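Local coordinates for charybdin (Charybdis maritima, PDB 2B7U), which is a plant ribosome-inactivating protein, folded as a single chain that combines a mixed beta sheet with many surrounding helices, at residues R56-K61 with V71-D76; D77-G82 with A168-D173; R204-I209 with N238-V243. One frame throughout, in Å; residues are numbered along the deposited sequence. Where two conformers were deposited one is given.

Interaction 1. Residues R56-K61 with V71-D76; sequences RGFDLK and VRIHRD
The carbonyl oxygen of R56 is held from two quarters: R75 N donates to R56 O at 2.9 Å along an almost straight N-H line (177°), and water 1 reaches the same R56 O, also at 2.9 Å. That water lies in the plane of the H74 ring, 2.8 Å from H74 ND1, and extends the network to the carboxylate of D76, while H74 NE2 is bonded to R81 NE. These groups close the open end of an antiparallel beta hairpin, strands 56-64 and 67-74, zipped further along by backbone bonds in the F58-I73 and L60-V71 pairs. On the face carrying D59 and R72 the arginine grips side-on: R72 NE meets D59 OD1 at 2.8 Å and R72 NH2 meets D59 OD2 at 3.1 Å, both through syn lone pairs, the carboxylate and guanidinium planes only 17° apart. W91 makes a cation-pi contact with R72. The other face is apolar. F58 CG sits between its backbone N and carbonyl carbon (chi1 67°), which lays the ring on I73; I73 CB stands 4.0 Å above the F58 ring centroid in a CH-pi contact, and I73 CG2 is 3.5 Å from F58 CE2. L31 and L35 of helix 21-35 also touch F58. At the hairpin end R56 NH2 and R75 NH2 come within 2.9 Å, two donors without a bond; R56 NH1 binds Y49 OH. The chemistry is thus split by face, ion pair against hydrocarbon, and the arginine pair probably costs some electrostatic energy.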
loop_
_atom_site.group_PDB
_atom_site.type_symbol
_atom_site.label_atom_id
_atom_site.label_comp_id
_atom_site.label_asym_id
_atom_site.label_seq_id
_atom_site.Cartn_x
_atom_site.Cartn_y
_atom_site.Cartn_z
ATOM N N ARG A 56 10.146 0.356 -10.688
ATOM C CA ARG A 56 10.954 0.081 -9.505
ATOM C C ARG A 56 10.031 -0.614 -8.530
ATOM O O ARG A 56 8.903 -0.174 -8.365
ATOM C CB ARG A 56 11.424 1.380 -8.834
ATOM C CG ARG A 56 12.392 2.259 -9.636
ATOM C CD ARG A 56 12.814 3.536 -8.871
ATOM N NE ARG A 56 13.667 3.270 -7.711
ATOM C CZ ARG A 56 14.315 4.203 -7.020
ATOM N NH1 ARG A 56 14.231 5.486 -7.348
ATOM N NH2 ARG A 56 15.065 3.850 -5.987
ATOM N N GLY A 57 10.520 -1.656 -7.862
ATOM C CA GLY A 57 9.736 -2.337 -6.839
ATOM C C GLY A 57 10.543 -2.654 -5.604
ATOM O O GLY A 57 11.727 -2.337 -5.517
ATOM N N PHE A 58 9.889 -3.263 -4.627
ATOM C CA PHE A 58 10.556 -3.822 -3.462
ATOM C C PHE A 58 9.811 -5.096 -3.070
ATOM O O PHE A 58 8.678 -5.312 -3.490
ATOM C CB PHE A 58 10.596 -2.838 -2.293
ATOM C CG PHE A 58 9.254 -2.522 -1.694
ATOM C CD1 PHE A 58 8.846 -3.136 -0.521
ATOM C CD2 PHE A 58 8.418 -1.582 -2.284
ATOM C CE1 PHE A 58 7.616 -2.805 0.069
ATOM C CE2 PHE A 58 7.193 -1.259 -1.719
ATOM C CZ PHE A 58 6.788 -1.872 -0.547
ATOM N N ASP A 59 10.470 -5.938 -2.287
ATOM C CA ASP A 59 9.855 -7.170 -1.809
ATOM C C ASP A 59 9.567 -7.133 -0.312
ATOM O O ASP A 59 10.361 -6.601 0.477
ATOM C CB ASP A 59 10.780 -8.334 -2.099
ATOM C CG ASP A 59 10.623 -8.895 -3.489
ATOM O OD1 ASP A 59 9.757 -8.430 -4.273
ATOM O OD2 ASP A 59 11.369 -9.863 -3.793
ATOM N N LEU A 60 8.405 -7.671 0.054
ATOM C CA LEU A 60 7.946 -7.756 1.436
ATOM C C LEU A 60 7.812 -9.238 1.763
ATOM O O LEU A 60 6.940 -9.906 1.242
ATOM C CB LEU A 60 6.595 -7.053 1.588
ATOM C CG LEU A 60 5.843 -7.253 2.900
ATOM C CD1 LEU A 60 6.639 -6.731 4.084
ATOM C CD2 LEU A 60 4.438 -6.615 2.819
ATOM N N LYS A 61 8.697 -9.737 2.616
ATOM C CA LYS A 61 8.700 -11.154 2.982
ATOM C C LYS A 61 8.013 -11.307 4.332
ATOM O O LYS A 61 8.396 -10.662 5.319
ATOM C CB LYS A 61 10.139 -11.679 3.040
ATOM C CG LYS A 61 10.262 -13.190 3.202
ATOM C CD LYS A 61 11.661 -13.604 2.712
ATOM C CE LYS A 61 12.053 -14.999 3.059
ATOM N NZ LYS A 61 13.513 -15.205 2.754
ATOM N N VAL A 71 5.835 -10.784 -1.244
ATOM C CA VAL A 71 4.989 -9.954 -2.095
ATOM C C VAL A 71 5.856 -8.901 -2.769
ATOM O O VAL A 71 6.695 -8.283 -2.125
ATOM C CB VAL A 71 3.852 -9.286 -1.278
ATOM C CG1 VAL A 71 2.940 -8.531 -2.182
ATOM C CG2 VAL A 71 3.055 -10.383 -0.512
ATOM N N ARG A 72 5.644 -8.688 -4.057
ATOM C CA ARG A 72 6.416 -7.682 -4.812
ATOM C C ARG A 72 5.496 -6.494 -5.057
ATOM O O ARG A 72 4.380 -6.653 -5.514
ATOM C CB ARG A 72 6.881 -8.242 -6.125
ATOM C CG ARG A 72 7.871 -7.374 -6.824
ATOM C CD ARG A 72 8.799 -8.184 -7.715
ATOM N NE ARG A 72 9.698 -9.069 -6.959
ATOM C CZ ARG A 72 10.511 -9.953 -7.529
ATOM N NH1 ARG A 72 10.537 -10.094 -8.852
ATOM N NH2 ARG A 72 11.295 -10.706 -6.771
ATOM N N ILE A 73 5.978 -5.317 -4.673
ATOM C CA ILE A 73 5.169 -4.095 -4.659
ATOM C C ILE A 73 5.891 -2.986 -5.423
ATOM O O ILE A 73 7.096 -2.828 -5.288
ATOM C CB ILE A 73 4.947 -3.673 -3.189
ATOM C CG1 ILE A 73 4.220 -4.797 -2.434
ATOM C CG2 ILE A 73 4.143 -2.385 -3.097
ATOM C CD1 ILE A 73 4.108 -4.621 -0.936
ATOM N N HIS A 74 5.135 -2.177 -6.162
ATOM C CA HIS A 74 5.698 -1.000 -6.830
ATOM C C HIS A 74 6.180 0.059 -5.831
ATOM O O HIS A 74 5.454 0.423 -4.901
ATOM C CB HIS A 74 4.661 -0.356 -7.736
ATOM C CG HIS A 74 4.318 -1.165 -8.926
ATOM N ND1 HIS A 74 5.012 -1.067 -10.111
ATOM C CD2 HIS A 74 3.346 -2.085 -9.127
ATOM C CE1 HIS A 74 4.480 -1.900 -10.992
ATOM N NE2 HIS A 74 3.454 -2.519 -10.423
ATOM N N ARG A 75 7.398 0.563 -6.050
ATOM C CA ARG A 75 8.012 1.488 -5.111
ATOM C C ARG A 75 7.497 2.896 -5.303
ATOM O O ARG A 75 7.597 3.709 -4.382
ATOM C CB ARG A 75 9.535 1.456 -5.211
ATOM C CG ARG A 75 10.157 2.195 -4.074
ATOM C CD ARG A 75 11.661 2.224 -4.099
ATOM N NE ARG A 75 12.159 3.244 -3.179
ATOM C CZ ARG A 75 13.446 3.426 -2.921
ATOM N NH1 ARG A 75 13.824 4.386 -2.079
ATOM N NH2 ARG A 75 14.355 2.632 -3.481
ATOM N N ASP A 76 6.953 3.187 -6.475
ATOM C CA ASP A 76 6.483 4.538 -6.758
ATOM C C ASP A 76 5.026 4.773 -6.376
ATOM O O ASP A 76 4.655 5.872 -6.014
ATOM C CB ASP A 76 6.776 4.938 -8.218
ATOM C CG ASP A 76 6.202 3.969 -9.230
ATOM O OD1 ASP A 76 5.747 2.859 -8.851
ATOM O OD2 ASP A 76 6.258 4.313 -10.424
HETATM O O HOH W 1 7.076 0.777 -10.353
#

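Interaction 2. Residues D77-G82 with A168-D173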
loop_
_atom_site.group_PDB
_atom_site.type_symbol
_atom_site.label_atom_id
_atom_site.label_comp_id
_atom_site.label_asym_id
_atom_site.label_seq_id
_atom_site.Cartn_x
_atom_site.Cartn_y
_atom_site.Cartn_z
ATOM N N ASP A 77 4.179 3.759 -6.447
ATOM C CA ASP A 77 2.782 3.945 -6.064
ATOM C C ASP A 77 2.254 2.984 -5.002
ATOM O O ASP A 77 1.088 3.078 -4.643
ATOM C CB ASP A 77 1.888 3.978 -7.313
ATOM C CG ASP A 77 1.829 2.669 -8.032
ATOM O OD1 ASP A 77 1.172 2.593 -9.106
ATOM O OD2 ASP A 77 2.422 1.689 -7.552
ATOM N N LEU A 78 3.116 2.118 -4.472
ATOM C CA LEU A 78 2.789 1.157 -3.431
ATOM C C LEU A 78 1.680 0.168 -3.806
ATOM O O LEU A 78 1.031 -0.420 -2.944
ATOM C CB LEU A 78 2.477 1.875 -2.105
ATOM C CG LEU A 78 3.644 2.688 -1.561
ATOM C CD1 LEU A 78 3.294 3.288 -0.181
ATOM C CD2 LEU A 78 4.922 1.905 -1.493
ATOM N N VAL A 79 1.534 -0.082 -5.098
ATOM C CA VAL A 79 0.564 -1.029 -5.589
ATOM C C VAL A 79 1.178 -2.442 -5.600
ATOM O O VAL A 79 2.295 -2.669 -6.063
ATOM C CB VAL A 79 0.076 -0.637 -6.989
ATOM C CG1 VAL A 79 -0.782 -1.707 -7.605
ATOM C CG2 VAL A 79 -0.720 0.666 -6.930
ATOM N N LEU A 80 0.423 -3.390 -5.075
ATOM C CA LEU A 80 0.859 -4.785 -5.049
ATOM C C LEU A 80 0.884 -5.326 -6.485
ATOM O O LEU A 80 -0.072 -5.153 -7.251
ATOM C CB LEU A 80 -0.094 -5.582 -4.140
ATOM C CG LEU A 80 0.465 -6.801 -3.406
ATOM C CD1 LEU A 80 -0.314 -7.068 -2.134
ATOM C CD2 LEU A 80 0.418 -8.008 -4.336
ATOM N N ARG A 81 1.971 -5.987 -6.881
ATOM C CA ARG A 81 2.055 -6.525 -8.239
ATOM C C ARG A 81 2.069 -8.047 -8.334
ATOM O O ARG A 81 1.664 -8.620 -9.361
ATOM C CB ARG A 81 3.288 -5.976 -8.960
ATOM C CG ARG A 81 3.441 -6.365 -10.448
ATOM C CD ARG A 81 2.199 -6.121 -11.251
ATOM N NE ARG A 81 1.755 -4.733 -11.180
ATOM C CZ ARG A 81 0.493 -4.336 -11.350
ATOM N NH1 ARG A 81 -0.466 -5.213 -11.635
ATOM N NH2 ARG A 81 0.184 -3.057 -11.261
ATOM N N GLY A 82 2.555 -8.724 -7.299
ATOM C CA GLY A 82 2.613 -10.180 -7.346
ATOM C C GLY A 82 3.089 -10.773 -6.048
ATOM O O GLY A 82 3.427 -10.057 -5.130
ATOM N N ALA A 168 -1.596 1.112 5.368
ATOM C CA ALA A 168 -0.981 1.561 6.628
ATOM C C ALA A 168 0.262 2.422 6.389
ATOM O O ALA A 168 0.480 3.419 7.084
ATOM C CB ALA A 168 -0.636 0.358 7.501
ATOM N N THR A 169 1.067 2.067 5.387
ATOM C CA THR A 169 2.251 2.848 5.027
ATOM C C THR A 169 1.831 4.233 4.518
ATOM O O THR A 169 2.391 5.252 4.918
ATOM C CB THR A 169 3.089 2.089 3.999
ATOM O OG1 THR A 169 3.631 0.909 4.633
ATOM C CG2 THR A 169 4.229 2.894 3.459
ATOM N N ARG A 170 0.778 4.262 3.728
ATOM C CA ARG A 170 0.283 5.539 3.168
ATOM C C ARG A 170 -0.326 6.485 4.196
ATOM O O ARG A 170 -0.233 7.700 4.018
ATOM C CB ARG A 170 -0.734 5.271 2.079
ATOM C CG ARG A 170 -0.253 4.577 0.827
ATOM C CD ARG A 170 -1.445 4.213 -0.052
ATOM N NE ARG A 170 -1.021 3.699 -1.350
ATOM C CZ ARG A 170 -1.493 2.598 -1.931
ATOM N NH1 ARG A 170 -2.454 1.887 -1.359
ATOM N NH2 ARG A 170 -1.037 2.233 -3.112
ATOM N N PHE A 171 -1.011 5.974 5.217
ATOM C CA PHE A 171 -1.793 6.825 6.136
ATOM C C PHE A 171 -1.522 6.567 7.597
ATOM O O PHE A 171 -1.631 5.443 8.067
ATOM C CB PHE A 171 -3.287 6.656 5.879
ATOM C CG PHE A 171 -3.737 7.233 4.556
ATOM C CD1 PHE A 171 -3.896 8.599 4.425
ATOM C CD2 PHE A 171 -3.970 6.423 3.474
ATOM C CE1 PHE A 171 -4.306 9.120 3.209
ATOM C CE2 PHE A 171 -4.370 6.946 2.256
ATOM C CZ PHE A 171 -4.546 8.293 2.133
ATOM N N VAL A 172 -1.190 7.629 8.314
ATOM C CA VAL A 172 -0.946 7.577 9.748
ATOM C C VAL A 172 -2.083 6.934 10.522
ATOM O O VAL A 172 -1.842 6.072 11.379
ATOM C CB VAL A 172 -0.661 9.024 10.279
ATOM C CG1 VAL A 172 -0.543 9.044 11.804
ATOM C CG2 VAL A 172 0.618 9.570 9.597
ATOM N N ASP A 173 -3.308 7.347 10.240
ATOM C CA ASP A 173 -4.476 6.924 11.046
ATOM C C ASP A 173 -4.779 5.443 10.812
ATOM O O ASP A 173 -5.299 4.760 11.705
ATOM C CB ASP A 173 -5.709 7.763 10.708
ATOM C CG ASP A 173 -5.576 9.193 11.170
ATOM O OD1 ASP A 173 -5.386 9.392 12.387
ATOM O OD2 ASP A 173 -5.632 10.099 10.317
#
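An Asx turn at D77-V79, in the short link between strands 67-74 and 80-84, receives the side chain of R170, the last residue of helix 151-170, near the middle of the ribosome-inactivating protein fold. R170 NH2 donates to D77 O at 2.8 Å with an N-H...O angle of 156°. The oxygen lies at the edge of the guanidinium, close to its plane, and the donor lies in the carbonyl plane, so this bond helps fix the end of a chain that runs extended from CG to NE, together with the salt bridge from E167 to R170 NH1 and the cation-pi contact with W202. L78 lies alongside and runs opposite to R170, with L78 CB 3.7 Å from R170 NH2. Farther out, L78 CD1 approaches T169 CG2 at 3.8 Å and R170 CG at 3.9 Å, the leucine crossing the threonine at about a right angle; L78 is modelled in two conformers, so these tip contacts hold for one of them. T169 OG1 turns to F165 O within its own helix. Beyond the turn, R81 and G82 both face R72, a classic beta bulge. The turn itself is closed by V79 N, which donates to D77 OD2 at 3.2 Å from above the carboxylate plane, 50° out of it.

Interaction 3. Residues R204-I209 with N238-V243; sequences RFSFMI and NFLGIV
S206 and V243 form the tight part of this contact: their CA atoms lie 5.2 Å apart, and S206 CB meets V243 CG1 at 3.7 Å. Such closeness of main chains is consistent with the small side chain of S206. V243 CG1, anti to its own backbone N (chi1 -177°), is the branch that touches, and it also passes S206 OG at 3.8 Å. The hydroxyl is not left to these methyls. S206 OG is hydrogen-bonded to W202 O, one turn back in the helix, and to E244 N, the next residue after V243, so a buried polar atom ties helix to loop while methyl groups pack against its flank: L240 CD2 comes to 3.6 Å from S206 OG. The arrangement is a helix packed on an irregular segment. Helix 202-214 presents F205, S206 and I209, which lie on one side across about a turn, and the loop after helix 233-237 answers with L240 and V243, three residues apart. L240 enters over this side and divides its two methyls, CD2 going to S206 and I209 and CD1 to F205. I209 and L240 reach for each other tip to tip, I209 CD1 standing 4.0 Å from L240 CD2. Packing is looser toward F205, where F205 CB is 4.4 Å from L240 CD1, and the F205 side chain makes further contacts with I225 and L236. I242 points the other way, to P44, L46 and L78, and its carbonyl oxygen accepts from W202 NE1. On the N-terminal side of L240 the loop stands off from the helix: F239 is partly exposed and touches I225 rather than the 204-209 segment, and N238 is turned to solvent, as R204 is on the helix.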
loop_
_atom_site.group_PDB
_atom_site.type_symbol
_atom_site.label_atom_id
_atom_site.label_comp_id
_atom_site.label_asym_id
_atom_site.label_seq_id
_atom_site.Cartn_x
_atom_site.Cartn_y
_atom_site.Cartn_z
ATOM N N ARG A 204 -4.948 11.674 -5.143
ATOM C CA ARG A 204 -5.398 13.076 -5.231
ATOM C C ARG A 204 -4.771 13.953 -4.131
ATOM O O ARG A 204 -4.296 15.065 -4.392
ATOM C CB ARG A 204 -6.909 13.141 -5.102
ATOM C CG ARG A 204 -7.705 12.811 -6.317
ATOM C CD ARG A 204 -9.020 13.636 -6.272
ATOM N NE ARG A 204 -9.670 13.479 -4.974
ATOM C CZ ARG A 204 -10.123 14.452 -4.177
ATOM N NH1 ARG A 204 -10.088 15.739 -4.510
ATOM N NH2 ARG A 204 -10.666 14.126 -3.019
ATOM N N PHE A 205 -4.777 13.479 -2.887
ATOM C CA PHE A 205 -4.173 14.230 -1.785
ATOM C C PHE A 205 -2.669 14.421 -1.990
ATOM O O PHE A 205 -2.131 15.511 -1.711
ATOM C CB PHE A 205 -4.388 13.487 -0.456
ATOM C CG PHE A 205 -5.811 13.485 0.067
ATOM C CD1 PHE A 205 -6.144 12.651 1.142
ATOM C CD2 PHE A 205 -6.789 14.299 -0.450
ATOM C CE1 PHE A 205 -7.432 12.662 1.678
ATOM C CE2 PHE A 205 -8.088 14.299 0.094
ATOM C CZ PHE A 205 -8.379 13.485 1.152
ATOM N N SER A 206 -1.976 13.393 -2.456
ATOM C CA SER A 206 -0.534 13.524 -2.707
ATOM C C SER A 206 -0.296 14.634 -3.715
ATOM O O SER A 206 0.606 15.441 -3.526
ATOM C CB SER A 206 0.049 12.221 -3.236
ATOM O OG SER A 206 0.051 11.231 -2.212
ATOM N N PHE A 207 -1.084 14.641 -4.780
ATOM C CA PHE A 207 -0.948 15.658 -5.812
ATOM C C PHE A 207 -1.212 17.045 -5.249
ATOM O O PHE A 207 -0.459 18.001 -5.505
ATOM C CB PHE A 207 -1.918 15.400 -6.964
ATOM C CG PHE A 207 -1.808 16.423 -8.054
ATOM C CD1 PHE A 207 -2.680 17.491 -8.088
ATOM C CD2 PHE A 207 -0.772 16.347 -8.982
ATOM C CE1 PHE A 207 -2.551 18.475 -9.071
ATOM C CE2 PHE A 207 -0.652 17.319 -9.972
ATOM C CZ PHE A 207 -1.543 18.368 -10.004
ATOM N N MET A 208 -2.316 17.199 -4.508
ATOM C CA MET A 208 -2.623 18.521 -3.931
ATOM C C MET A 208 -1.480 19.062 -3.072
ATOM O O MET A 208 -1.167 20.269 -3.072
ATOM C CB MET A 208 -3.883 18.484 -3.049
ATOM C CG MET A 208 -5.128 18.164 -3.761
ATOM S SD MET A 208 -6.472 17.950 -2.557
ATOM C CE MET A 208 -7.651 17.222 -3.642
ATOM N N ILE A 209 -0.892 18.181 -2.277
ATOM C CA ILE A 209 0.196 18.547 -1.346
ATOM C C ILE A 209 1.449 18.950 -2.119
ATOM O O ILE A 209 2.002 20.030 -1.872
ATOM C CB ILE A 209 0.488 17.400 -0.386
ATOM C CG1 ILE A 209 -0.707 17.236 0.574
ATOM C CG2 ILE A 209 1.777 17.641 0.408
ATOM C CD1 ILE A 209 -0.729 15.895 1.217
ATOM N N ASN A 238 -0.495 16.060 7.327
ATOM C CA ASN A 238 -0.459 15.391 8.631
ATOM C C ASN A 238 -1.125 14.020 8.599
ATOM O O ASN A 238 -0.789 13.135 9.417
ATOM C CB ASN A 238 -1.149 16.252 9.683
ATOM C CG ASN A 238 -0.312 17.443 10.158
ATOM O OD1 ASN A 238 -0.863 18.355 10.791
ATOM N ND2 ASN A 238 1.006 17.450 9.879
ATOM N N PHE A 239 -2.057 13.813 7.667
ATOM C CA PHE A 239 -2.696 12.494 7.507
ATOM C C PHE A 239 -1.820 11.467 6.801
ATOM O O PHE A 239 -2.042 10.260 6.967
ATOM C CB PHE A 239 -4.010 12.619 6.720
ATOM C CG PHE A 239 -5.105 13.296 7.480
ATOM C CD1 PHE A 239 -5.165 14.681 7.542
ATOM C CD2 PHE A 239 -6.063 12.545 8.163
ATOM C CE1 PHE A 239 -6.180 15.327 8.262
ATOM C CE2 PHE A 239 -7.093 13.187 8.873
ATOM C CZ PHE A 239 -7.135 14.588 8.912
ATOM N N LEU A 240 -0.866 11.913 5.985
ATOM C CA LEU A 240 -0.116 10.989 5.144
ATOM C C LEU A 240 1.173 10.518 5.792
ATOM O O LEU A 240 1.902 11.278 6.405
ATOM C CB LEU A 240 0.231 11.609 3.782
ATOM C CG LEU A 240 -0.894 11.535 2.748
ATOM C CD1 LEU A 240 -2.090 12.377 3.133
ATOM C CD2 LEU A 240 -0.453 11.878 1.322
ATOM N N GLY A 241 1.419 9.238 5.696
ATOM C CA GLY A 241 2.678 8.648 6.085
ATOM C C GLY A 241 3.770 8.735 5.046
ATOM O O GLY A 241 4.968 8.687 5.358
ATOM N N ILE A 242 3.352 8.785 3.782
ATOM C CA ILE A 242 4.248 8.881 2.636
ATOM C C ILE A 242 3.421 9.444 1.471
ATOM O O ILE A 242 2.204 9.256 1.418
ATOM C CB ILE A 242 4.959 7.503 2.351
ATOM C CG1 ILE A 242 6.146 7.694 1.390
ATOM C CG2 ILE A 242 3.969 6.488 1.841
ATOM C CD1 ILE A 242 7.182 6.637 1.546
ATOM N N VAL A 243 4.080 10.174 0.588
ATOM C CA VAL A 243 3.432 10.953 -0.467
ATOM C C VAL A 243 3.784 10.448 -1.864
ATOM O O VAL A 243 4.961 10.297 -2.164
ATOM C CB VAL A 243 3.844 12.441 -0.343
ATOM C CG1 VAL A 243 3.130 13.257 -1.368
ATOM C CG2 VAL A 243 3.591 12.955 1.086
#

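How the interactions relate
All three contacts are buried, but interaction 2 is the most central and interaction 3 the farthest from the middle of the chain. Interactions 1 and 2 share the sheet: strands 67-74 and 80-84 are neighbours, with R72 N bonded to G82 O and R72 O to R81 N. Interaction 2 continues into interaction 3 through backbone bonds, R170 O with G241 N and V172 N with F239 O, whereas interactions 1 and 3 do not touch. Chemistry follows position: the hairpin combines a backbone ladder, a salt bridge and CH-pi packing, 77-82 with 168-173 one arginine-to-carbonyl bond plus the packing of a leucine, and 204-209 with 238-243 hydrocarbon packing without a direct hydrogen bond.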